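Protein ACDH-11, isoform b (Caenorhabditis elegans, PDB 4Y9J) belongs to the acyl-CoA dehydrogenase family of flavoproteins and binds flavin-adenine dinucleotide within a tetrameric assembly. Local coordinates at residues E66-Q71 with W98-Q103; E108-I113 with A130-F135; E496-Q501 with Q565-L570. All coordinates share one frame; numbering follows the deposited sequence.

Contact 1: E66-Q71 with W98-Q103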
loop_
_atom_site.group_PDB
_atom_site.type_symbol
_atom_site.label_atom_id
_atom_site.label_comp_id
_atom_site.label_asym_id
_atom_site.label_seq_id
_atom_site.Cartn_x
_atom_site.Cartn_y
_atom_site.Cartn_z
ATOM N N GLU B 66 3.839 25.020 4.741
ATOM C CA GLU B 66 3.227 24.392 3.572
ATOM C C GLU B 66 3.770 22.935 3.298
ATOM O O GLU B 66 2.998 22.046 3.002
ATOM C CB GLU B 66 3.379 25.337 2.385
ATOM C CG GLU B 66 2.929 24.783 1.066
ATOM C CD GLU B 66 1.416 24.695 0.885
ATOM O OE1 GLU B 66 0.592 24.950 1.800
ATOM O OE2 GLU B 66 1.034 24.320 -0.223
ATOM N N HIS B 67 5.084 22.762 3.346
ATOM C CA HIS B 67 5.737 21.472 3.020
ATOM C C HIS B 67 5.372 20.496 4.069
ATOM O O HIS B 67 5.002 19.394 3.761
ATOM C CB HIS B 67 7.260 21.617 2.976
ATOM C CG HIS B 67 8.014 20.298 2.986
ATOM N ND1 HIS B 67 8.148 19.501 1.857
ATOM C CD2 HIS B 67 8.694 19.650 3.974
ATOM C CE1 HIS B 67 8.856 18.421 2.150
ATOM N NE2 HIS B 67 9.201 18.488 3.422
ATOM N N LEU B 68 5.377 20.948 5.336
ATOM C CA LEU B 68 4.965 20.058 6.430
ATOM C C LEU B 68 3.560 19.555 6.268
ATOM O O LEU B 68 3.282 18.328 6.410
ATOM C CB LEU B 68 5.068 20.708 7.817
ATOM C CG LEU B 68 6.438 21.095 8.307
ATOM C CD1 LEU B 68 6.407 21.892 9.624
ATOM C CD2 LEU B 68 7.358 19.901 8.429
ATOM N N GLY B 69 2.629 20.493 5.968
ATOM C CA GLY B 69 1.209 20.095 5.748
ATOM C C GLY B 69 1.027 19.116 4.595
ATOM O O GLY B 69 0.270 18.159 4.673
ATOM N N ARG B 70 1.778 19.342 3.534
ATOM C CA ARG B 70 1.828 18.383 2.403
ATOM C C ARG B 70 2.308 17.023 2.780
ATOM O O ARG B 70 1.627 16.014 2.483
ATOM C CB ARG B 70 2.565 18.960 1.231
ATOM C CG ARG B 70 2.674 18.028 0.025
ATOM C CD ARG B 70 1.280 17.720 -0.507
ATOM N NE ARG B 70 1.382 16.968 -1.764
ATOM C CZ ARG B 70 0.377 16.298 -2.321
ATOM N NH1 ARG B 70 -0.825 16.316 -1.777
ATOM N NH2 ARG B 70 0.602 15.652 -3.481
ATOM N N GLN B 71 3.393 16.950 3.528
ATOM C CA GLN B 71 3.857 15.676 4.059
ATOM C C GLN B 71 2.871 14.907 4.894
ATOM O O GLN B 71 2.807 13.690 4.802
ATOM C CB GLN B 71 5.168 15.822 4.795
ATOM C CG GLN B 71 6.336 16.246 3.942
ATOM C CD GLN B 71 6.560 15.343 2.682
ATOM O OE1 GLN B 71 6.782 14.193 2.800
ATOM N NE2 GLN B 71 6.474 15.910 1.527
ATOM N N TRP B 98 3.185 15.936 11.336
ATOM C CA TRP B 98 2.008 16.214 12.093
ATOM C C TRP B 98 2.460 16.779 13.486
ATOM O O TRP B 98 1.964 17.831 13.932
ATOM C CB TRP B 98 1.181 14.964 12.299
ATOM C CG TRP B 98 0.000 15.137 13.115
ATOM C CD1 TRP B 98 -0.103 14.879 14.468
ATOM C CD2 TRP B 98 -1.300 15.633 12.705
ATOM N NE1 TRP B 98 -1.394 15.101 14.876
ATOM C CE2 TRP B 98 -2.126 15.631 13.854
ATOM C CE3 TRP B 98 -1.845 16.106 11.488
ATOM C CZ2 TRP B 98 -3.469 16.050 13.814
ATOM C CZ3 TRP B 98 -3.207 16.519 11.469
ATOM C CH2 TRP B 98 -3.979 16.486 12.632
ATOM N N HIS B 99 3.348 16.068 14.144
ATOM C CA HIS B 99 3.859 16.493 15.413
ATOM C C HIS B 99 4.534 17.866 15.316
ATOM O O HIS B 99 4.382 18.693 16.217
ATOM C CB HIS B 99 4.794 15.450 16.059
ATOM C CG HIS B 99 4.109 14.156 16.372
ATOM N ND1 HIS B 99 3.049 14.052 17.260
ATOM C CD2 HIS B 99 4.328 12.902 15.900
ATOM C CE1 HIS B 99 2.624 12.800 17.294
ATOM N NE2 HIS B 99 3.381 12.086 16.472
ATOM N N LYS B 100 5.348 18.073 14.293
ATOM C CA LYS B 100 6.056 19.321 14.083
ATOM C C LYS B 100 5.096 20.478 13.902
ATOM O O LYS B 100 5.288 21.551 14.527
ATOM C CB LYS B 100 7.028 19.226 12.908
ATOM C CG LYS B 100 7.826 20.489 12.652
ATOM C CD LYS B 100 8.773 20.877 13.792
ATOM C CE LYS B 100 9.530 22.159 13.415
ATOM N NZ LYS B 100 10.517 22.635 14.389
ATOM N N LEU B 101 4.024 20.260 13.174
ATOM C CA LEU B 101 2.975 21.282 13.014
ATOM C C LEU B 101 2.343 21.696 14.355
ATOM O O LEU B 101 2.153 22.869 14.624
ATOM C CB LEU B 101 1.930 20.839 12.037
ATOM C CG LEU B 101 2.383 20.845 10.562
ATOM C CD1 LEU B 101 1.585 19.870 9.716
ATOM C CD2 LEU B 101 2.331 22.216 9.967
ATOM N N LYS B 102 2.050 20.710 15.199
ATOM C CA LYS B 102 1.512 21.010 16.531
ATOM C C LYS B 102 2.473 21.836 17.361
ATOM O O LYS B 102 2.091 22.727 18.102
ATOM C CB LYS B 102 1.166 19.722 17.264
ATOM C CG LYS B 102 -0.036 19.018 16.638
ATOM C CD LYS B 102 -0.187 17.605 17.189
ATOM C CE LYS B 102 -0.642 17.485 18.605
ATOM N NZ LYS B 102 -0.509 16.107 19.192
ATOM N N GLN B 103 3.736 21.501 17.284
ATOM C CA GLN B 103 4.753 22.269 17.949
ATOM C C GLN B 103 4.852 23.697 17.493
ATOM O O GLN B 103 5.020 24.610 18.325
ATOM C CB GLN B 103 6.119 21.582 17.881
ATOM C CG GLN B 103 6.056 20.191 18.476
ATOM C CD GLN B 103 7.273 19.304 18.112
ATOM O OE1 GLN B 103 8.169 19.696 17.358
ATOM N NE2 GLN B 103 7.268 18.092 18.627
#

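Contact 2: E108-I113 with A130-F135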
loop_
_atom_site.group_PDB
_atom_site.type_symbol
_atom_site.label_atom_id
_atom_site.label_comp_id
_atom_site.label_asym_id
_atom_site.label_seq_id
_atom_site.Cartn_x
_atom_site.Cartn_y
_atom_site.Cartn_z
ATOM N N GLU B 108 4.157 29.488 17.960
ATOM C CA GLU B 108 3.507 30.634 17.285
ATOM C C GLU B 108 2.284 31.221 18.014
ATOM O O GLU B 108 1.712 32.233 17.568
ATOM C CB GLU B 108 3.115 30.282 15.838
ATOM C CG GLU B 108 4.356 30.041 14.978
ATOM C CD GLU B 108 5.059 31.284 14.514
ATOM O OE1 GLU B 108 4.590 32.414 14.826
ATOM O OE2 GLU B 108 6.118 31.148 13.888
ATOM N N GLY B 109 1.868 30.569 19.088
ATOM C CA GLY B 109 0.743 31.037 19.906
ATOM C C GLY B 109 -0.549 31.047 19.172
ATOM O O GLY B 109 -1.398 31.836 19.457
ATOM N N VAL B 110 -0.764 30.089 18.248
ATOM C CA VAL B 110 -2.010 30.022 17.579
ATOM C C VAL B 110 -3.213 29.908 18.528
ATOM O O VAL B 110 -4.297 30.396 18.200
ATOM C CB VAL B 110 -1.968 28.839 16.580
ATOM C CG1 VAL B 110 -3.326 28.451 16.191
ATOM C CG2 VAL B 110 -1.058 29.209 15.431
ATOM N N ILE B 111 -3.024 29.265 19.680
ATOM C CA ILE B 111 -3.983 29.275 20.794
ATOM C C ILE B 111 -3.666 30.438 21.748
ATOM O O ILE B 111 -4.573 31.196 22.111
ATOM C CB ILE B 111 -3.922 27.970 21.640
ATOM C CG1 ILE B 111 -4.115 26.744 20.733
ATOM C CG2 ILE B 111 -5.016 27.967 22.737
ATOM C CD1 ILE B 111 -5.314 26.837 19.850
ATOM N N SER B 112 -2.409 30.579 22.166
ATOM C CA SER B 112 -2.058 31.538 23.208
ATOM C C SER B 112 -2.480 32.939 22.927
ATOM O O SER B 112 -2.829 33.693 23.840
ATOM C CB SER B 112 -0.517 31.583 23.474
ATOM O OG SER B 112 -0.046 30.271 23.349
ATOM N N ILE B 113 -2.272 33.367 21.704
ATOM C CA ILE B 113 -2.598 34.743 21.318
ATOM C C ILE B 113 -4.057 35.049 21.709
ATOM O O ILE B 113 -4.336 36.149 22.213
ATOM C CB ILE B 113 -2.263 35.003 19.816
ATOM C CG1 ILE B 113 -0.735 35.111 19.619
ATOM C CG2 ILE B 113 -2.925 36.269 19.272
ATOM C CD1 ILE B 113 -0.297 34.841 18.185
ATOM N N ALA B 130 -6.702 36.120 12.271
ATOM C CA ALA B 130 -5.854 36.362 11.076
ATOM C C ALA B 130 -4.727 35.308 10.963
ATOM O O ALA B 130 -4.414 34.793 9.883
ATOM C CB ALA B 130 -5.236 37.785 11.187
ATOM N N LYS B 131 -4.156 34.951 12.110
ATOM C CA LYS B 131 -3.069 33.990 12.122
ATOM C C LYS B 131 -3.581 32.597 11.740
ATOM O O LYS B 131 -2.949 31.906 10.949
ATOM C CB LYS B 131 -2.320 33.982 13.458
ATOM C CG LYS B 131 -0.906 33.475 13.324
ATOM C CD LYS B 131 -0.100 33.680 14.604
ATOM C CE LYS B 131 1.371 33.518 14.261
ATOM N NZ LYS B 131 2.278 33.890 15.377
ATOM N N LEU B 132 -4.725 32.211 12.281
ATOM C CA LEU B 132 -5.403 30.991 11.921
ATOM C C LEU B 132 -5.768 30.947 10.451
ATOM O O LEU B 132 -5.699 29.857 9.802
ATOM C CB LEU B 132 -6.673 30.796 12.761
ATOM C CG LEU B 132 -6.433 30.502 14.231
ATOM C CD1 LEU B 132 -7.710 30.797 15.015
ATOM C CD2 LEU B 132 -6.057 29.038 14.393
ATOM N N PHE B 133 -6.173 32.093 9.932
ATOM C CA PHE B 133 -6.491 32.206 8.525
ATOM C C PHE B 133 -5.262 31.969 7.600
ATOM O O PHE B 133 -5.386 31.358 6.528
ATOM C CB PHE B 133 -7.183 33.523 8.253
ATOM C CG PHE B 133 -7.424 33.837 6.773
ATOM C CD1 PHE B 133 -8.435 33.210 6.024
ATOM C CD2 PHE B 133 -6.586 34.759 6.124
ATOM C CE1 PHE B 133 -8.628 33.567 4.686
ATOM C CE2 PHE B 133 -6.796 35.122 4.808
ATOM C CZ PHE B 133 -7.810 34.549 4.092
ATOM N N LEU B 134 -4.093 32.470 7.990
ATOM C CA LEU B 134 -2.865 32.180 7.268
ATOM C C LEU B 134 -2.460 30.691 7.413
ATOM O O LEU B 134 -2.036 30.050 6.433
ATOM C CB LEU B 134 -1.744 33.071 7.735
ATOM C CG LEU B 134 -2.005 34.568 7.616
ATOM C CD1 LEU B 134 -0.768 35.266 8.168
ATOM C CD2 LEU B 134 -2.270 34.964 6.176
ATOM N N PHE B 135 -2.675 30.117 8.600
ATOM C CA PHE B 135 -2.237 28.749 8.907
ATOM C C PHE B 135 -3.090 27.730 8.170
ATOM O O PHE B 135 -2.555 26.773 7.578
ATOM C CB PHE B 135 -2.289 28.514 10.449
ATOM C CG PHE B 135 -1.828 27.160 10.901
ATOM C CD1 PHE B 135 -0.558 26.696 10.565
ATOM C CD2 PHE B 135 -2.651 26.347 11.646
ATOM C CE1 PHE B 135 -0.085 25.486 11.002
ATOM C CE2 PHE B 135 -2.194 25.089 12.066
ATOM C CZ PHE B 135 -0.912 24.683 11.774
#

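Contact 3: E496-Q501 with Q565-L570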
loop_
_atom_site.group_PDB
_atom_site.type_symbol
_atom_site.label_atom_id
_atom_site.label_comp_id
_atom_site.label_asym_id
_atom_site.label_seq_id
_atom_site.Cartn_x
_atom_site.Cartn_y
_atom_site.Cartn_z
ATOM N N GLU B 496 -30.808 48.036 2.497
ATOM C CA GLU B 496 -32.027 48.501 3.224
ATOM C C GLU B 496 -33.323 47.826 2.804
ATOM O O GLU B 496 -34.218 47.498 3.633
ATOM C CB GLU B 496 -32.190 50.011 3.143
ATOM C CG GLU B 496 -31.244 50.693 4.106
ATOM C CD GLU B 496 -31.179 52.175 3.920
ATOM O OE1 GLU B 496 -31.715 52.694 2.893
ATOM O OE2 GLU B 496 -30.620 52.817 4.829
ATOM N N SER B 497 -33.414 47.668 1.500
ATOM C CA SER B 497 -34.575 47.012 0.868
ATOM C C SER B 497 -34.674 45.537 1.268
ATOM O O SER B 497 -35.754 45.040 1.607
ATOM C CB SER B 497 -34.452 47.078 -0.642
ATOM O OG SER B 497 -35.626 46.570 -1.221
ATOM N N ALA B 498 -33.534 44.867 1.250
ATOM C CA ALA B 498 -33.496 43.455 1.608
ATOM C C ALA B 498 -33.784 43.289 3.090
ATOM O O ALA B 498 -34.517 42.392 3.489
ATOM C CB ALA B 498 -32.162 42.842 1.236
ATOM N N LEU B 499 -33.265 44.204 3.904
ATOM C CA LEU B 499 -33.516 44.124 5.321
ATOM C C LEU B 499 -35.001 44.361 5.562
ATOM O O LEU B 499 -35.622 43.654 6.331
ATOM C CB LEU B 499 -32.696 45.163 6.073
ATOM C CG LEU B 499 -33.009 45.194 7.574
ATOM C CD1 LEU B 499 -32.733 43.895 8.307
ATOM C CD2 LEU B 499 -32.196 46.297 8.192
ATOM N N LYS B 500 -35.582 45.324 4.873
ATOM C CA LYS B 500 -37.006 45.688 5.140
ATOM C C LYS B 500 -37.930 44.532 4.751
ATOM O O LYS B 500 -38.826 44.123 5.495
ATOM C CB LYS B 500 -37.394 46.924 4.409
ATOM C CG LYS B 500 -38.704 47.344 4.934
ATOM C CD LYS B 500 -39.285 48.414 4.062
ATOM C CE LYS B 500 -40.590 48.844 4.679
ATOM N NZ LYS B 500 -40.515 50.260 5.128
ATOM N N GLN B 501 -37.598 43.925 3.622
ATOM C CA GLN B 501 -38.336 42.746 3.163
ATOM C C GLN B 501 -38.223 41.519 4.079
ATOM O O GLN B 501 -39.225 40.902 4.353
ATOM C CB GLN B 501 -37.935 42.400 1.729
ATOM C CG GLN B 501 -38.647 41.163 1.155
ATOM C CD GLN B 501 -40.157 41.297 0.982
ATOM O OE1 GLN B 501 -40.743 40.546 0.219
ATOM N NE2 GLN B 501 -40.780 42.205 1.698
ATOM N N GLN B 565 -26.256 40.377 -7.092
ATOM C CA GLN B 565 -26.861 39.116 -6.704
ATOM C C GLN B 565 -28.010 39.451 -5.774
ATOM O O GLN B 565 -28.027 40.493 -5.102
ATOM C CB GLN B 565 -25.860 38.213 -6.028
ATOM C CG GLN B 565 -25.143 38.906 -4.898
ATOM C CD GLN B 565 -24.167 38.005 -4.210
ATOM O OE1 GLN B 565 -23.937 36.822 -4.650
ATOM N NE2 GLN B 565 -23.548 38.530 -3.154
ATOM N N PRO B 566 -28.995 38.598 -5.717
ATOM C CA PRO B 566 -30.024 38.899 -4.768
ATOM C C PRO B 566 -29.486 38.802 -3.325
ATOM O O PRO B 566 -28.785 37.889 -2.971
ATOM C CB PRO B 566 -31.099 37.843 -5.084
ATOM C CG PRO B 566 -30.370 36.729 -5.730
ATOM C CD PRO B 566 -29.312 37.416 -6.542
ATOM N N LEU B 567 -29.780 39.796 -2.516
ATOM C CA LEU B 567 -29.319 39.792 -1.133
ATOM C C LEU B 567 -30.324 39.012 -0.362
ATOM O O LEU B 567 -29.992 38.234 0.534
ATOM C CB LEU B 567 -29.167 41.205 -0.587
ATOM C CG LEU B 567 -28.058 42.088 -1.148
ATOM C CD1 LEU B 567 -28.167 43.513 -0.552
ATOM C CD2 LEU B 567 -26.699 41.485 -0.824
ATOM N N ILE B 568 -31.566 39.101 -0.803
ATOM C CA ILE B 568 -32.615 38.290 -0.224
ATOM C C ILE B 568 -33.206 37.394 -1.324
ATOM O O ILE B 568 -33.423 37.846 -2.399
ATOM C CB ILE B 568 -33.672 39.140 0.483
ATOM C CG1 ILE B 568 -34.770 38.255 1.060
ATOM C CG2 ILE B 568 -34.251 40.240 -0.425
ATOM C CD1 ILE B 568 -35.812 39.003 1.878
ATOM N N ASP B 569 -33.415 36.119 -1.012
ATOM C CA ASP B 569 -34.068 35.174 -1.907
ATOM C C ASP B 569 -35.011 34.342 -1.026
ATOM O O ASP B 569 -34.637 33.299 -0.487
ATOM C CB ASP B 569 -33.042 34.305 -2.616
ATOM C CG ASP B 569 -33.636 33.488 -3.755
ATOM O OD1 ASP B 569 -34.795 33.637 -4.163
ATOM O OD2 ASP B 569 -32.906 32.647 -4.215
ATOM N N LEU B 570 -36.226 34.852 -0.873
ATOM C CA LEU B 570 -37.172 34.347 0.102
ATOM C C LEU B 570 -38.539 34.938 -0.210
ATOM O O LEU B 570 -38.691 36.167 -0.329
ATOM C CB LEU B 570 -36.690 34.733 1.490
ATOM C CG LEU B 570 -37.519 34.329 2.698
ATOM C CD1 LEU B 570 -37.620 32.826 2.859
ATOM C CD2 LEU B 570 -36.935 34.988 3.960
HETATM O O HOH W 1 -40.113 38.260 -0.757
#

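Contact 1: E66-Q71 with W98-Q103
Leu68 and Leu101 lie alongside each other where two helices of the N-terminal domain meet, their side chains running past one another in opposite directions. Leu68 offers its CB to the end of the partner: CB is 3.8 Å from Leu101 CD2. The other methyl branch of Leu101 lies against the backbone of the facing helix, where Leu101 CD1 rests 3.9 Å from Gly69 N and close to the carbonyl carbon of Leu68.

Leu68 has a second neighbour. With CG anti to its own carbonyl carbon (chi1 -64°), the isobutyl group extends across the lysine stem, and Leu68 CD1 meets Lys100 CG at 3.6 Å. Lysine fits the edge of this otherwise apolar patch: its methylenes pack on the leucine, while the bend at chi2 (64°) carries its amino end away from the helix that bears Leu68.

The short helical segments run roughly antiparallel, at 140°, and their axes come within 9.3 Å. Further out, salt bridges from Glu66 to Arg329 and from Lys102 to Asp228 tie the two segments to other parts of the chain. Leu101 also packs on Val65 of its partner helix and on Val142 in a loop. The contact thus joins helix 44-74 to helix 96-107, the next helix in the chain, after the intervening two-stranded antiparallel hairpin of strands 78-80 and 88-93.

Contact 2: E108-I113 with A130-F135
Lys131 grips Glu108 twice, through the side chain and through the backbone. Its NZ forms a salt bridge with Glu108 OE1 at 2.8 Å and donates a second hydrogen bond to Glu108 O, also 2.8 Å away. The carbonyl oxygen is approached in its own plane on a lone pair, with a C=O...N angle of 132°. The carboxylate oxygen is met on its anti side, with the nitrogen 15° out of the carboxylate plane.

Lysine suits this place because its chain is long enough to span from helix to loop. CG stands anti to the backbone N and the rest is extended, which carries NZ across to the end of the preceding helix, at Glu108, where the glutamate chain, bent at chi2, crosses it at about a right angle. The buried ammonium also forms a salt bridge with Asp53 and a cation-pi interaction with Phe57, while Glu108 OE2 pairs with Arg60. Such a network would be expected to favour the charged forms of both residues.

Apolar contacts flank the polar pair. Ile113 CD1 lies 3.8 Å from Lys131 CD, so the isoleucine's end methyl rests crosswise on the outer part of the lysine chain. Separately, nearer helices 143-158 and 304-338, Val110 CG1 and Leu132 CD2 are pressed together at 3.3 Å, tighter than usual for methyl groups. Leu132 also packs on His318 and Val321 of helix 304-338, and Val110 on Met146 of helix 143-158.

Gly109, with its positive phi of 64°, ends the preceding helix in a Schellman motif. The arrangement is therefore a glycine-terminated helix end, fastened at Glu108 by a buried lysine to helix 121-135, within the mainly helical N-terminal domain of an acyl-CoA dehydrogenase fold.

Contact 3: E496-Q501 with Q565-L570
Ala498 points its methyl group straight at the loop, where two consecutive residues receive it. Its CB lies 3.7 Å from Ile568 CG2 and 3.9 Å from Leu567 CB. The small side chain suits the place, since here the loop runs close to the helix: the CA atoms of Ala498 and Ile568 are only 5.6 Å apart.

Ile568 divides its two branches between two helical residues. CG1 is anti to the backbone N (chi1 179°), which leaves CG2 between the backbone N and the carbonyl carbon, facing Ala498. The other branch is fully extended and carries CD1 one turn along the helix to the stem of Gln501, 3.6 Å from Gln501 CG. The two side chains cross there at about a right angle, so the isoleucine's end methyl rests against the glutamine's methylenes. A beta-branched residue is apt here, because it can fill both positions at once.

Glutamine serves in two ways. Its stem is apolar enough to pack on Ile568, and the bend at chi2 (65°) turns the amide toward a water. That water donates hydrogen bonds to Gln501 OE1 and to Leu570 O, each at 2.6 Å, and so bridges helix and loop beside the apolar contact.

Helix 524-545 adds to both sides of the contact: its Ile534 touches Ala498, and its Arg533 donates a hydrogen bond to Leu567 O. Leu567 reaches back to Ala494 and Val495, and Leu570 packs on Leu505. This is the packing of an irregular connection, the one between helices 552-563 and 577-587, against a long helix, 486-512, in the C-terminal helical region, which belongs to the acyl-CoA dehydrogenase 11 C-terminal domain-like family.

How the contacts relate
The three contacts follow one another along the chain, each closing before the next opens. Contacts 1 and 2 belong to the same N-terminal helical domain, with centres 15 Å apart, and are directly joined: Leu101 CD2 of the first packs on Phe135 CE1 of the second at 4.2 Å. Helix 96-107 supplies one side of contact 1 and leads into the loop of contact 2. Contact 3 stands apart, its centre 44 Å from contact 1 and 35 Å from contact 2, without touching either. Contacts 1 and 2 thus hold together the N-terminal helices, while contact 3, on the opposite side of the chain's centre from contact 1, fixes a connection in the C-terminal helical region.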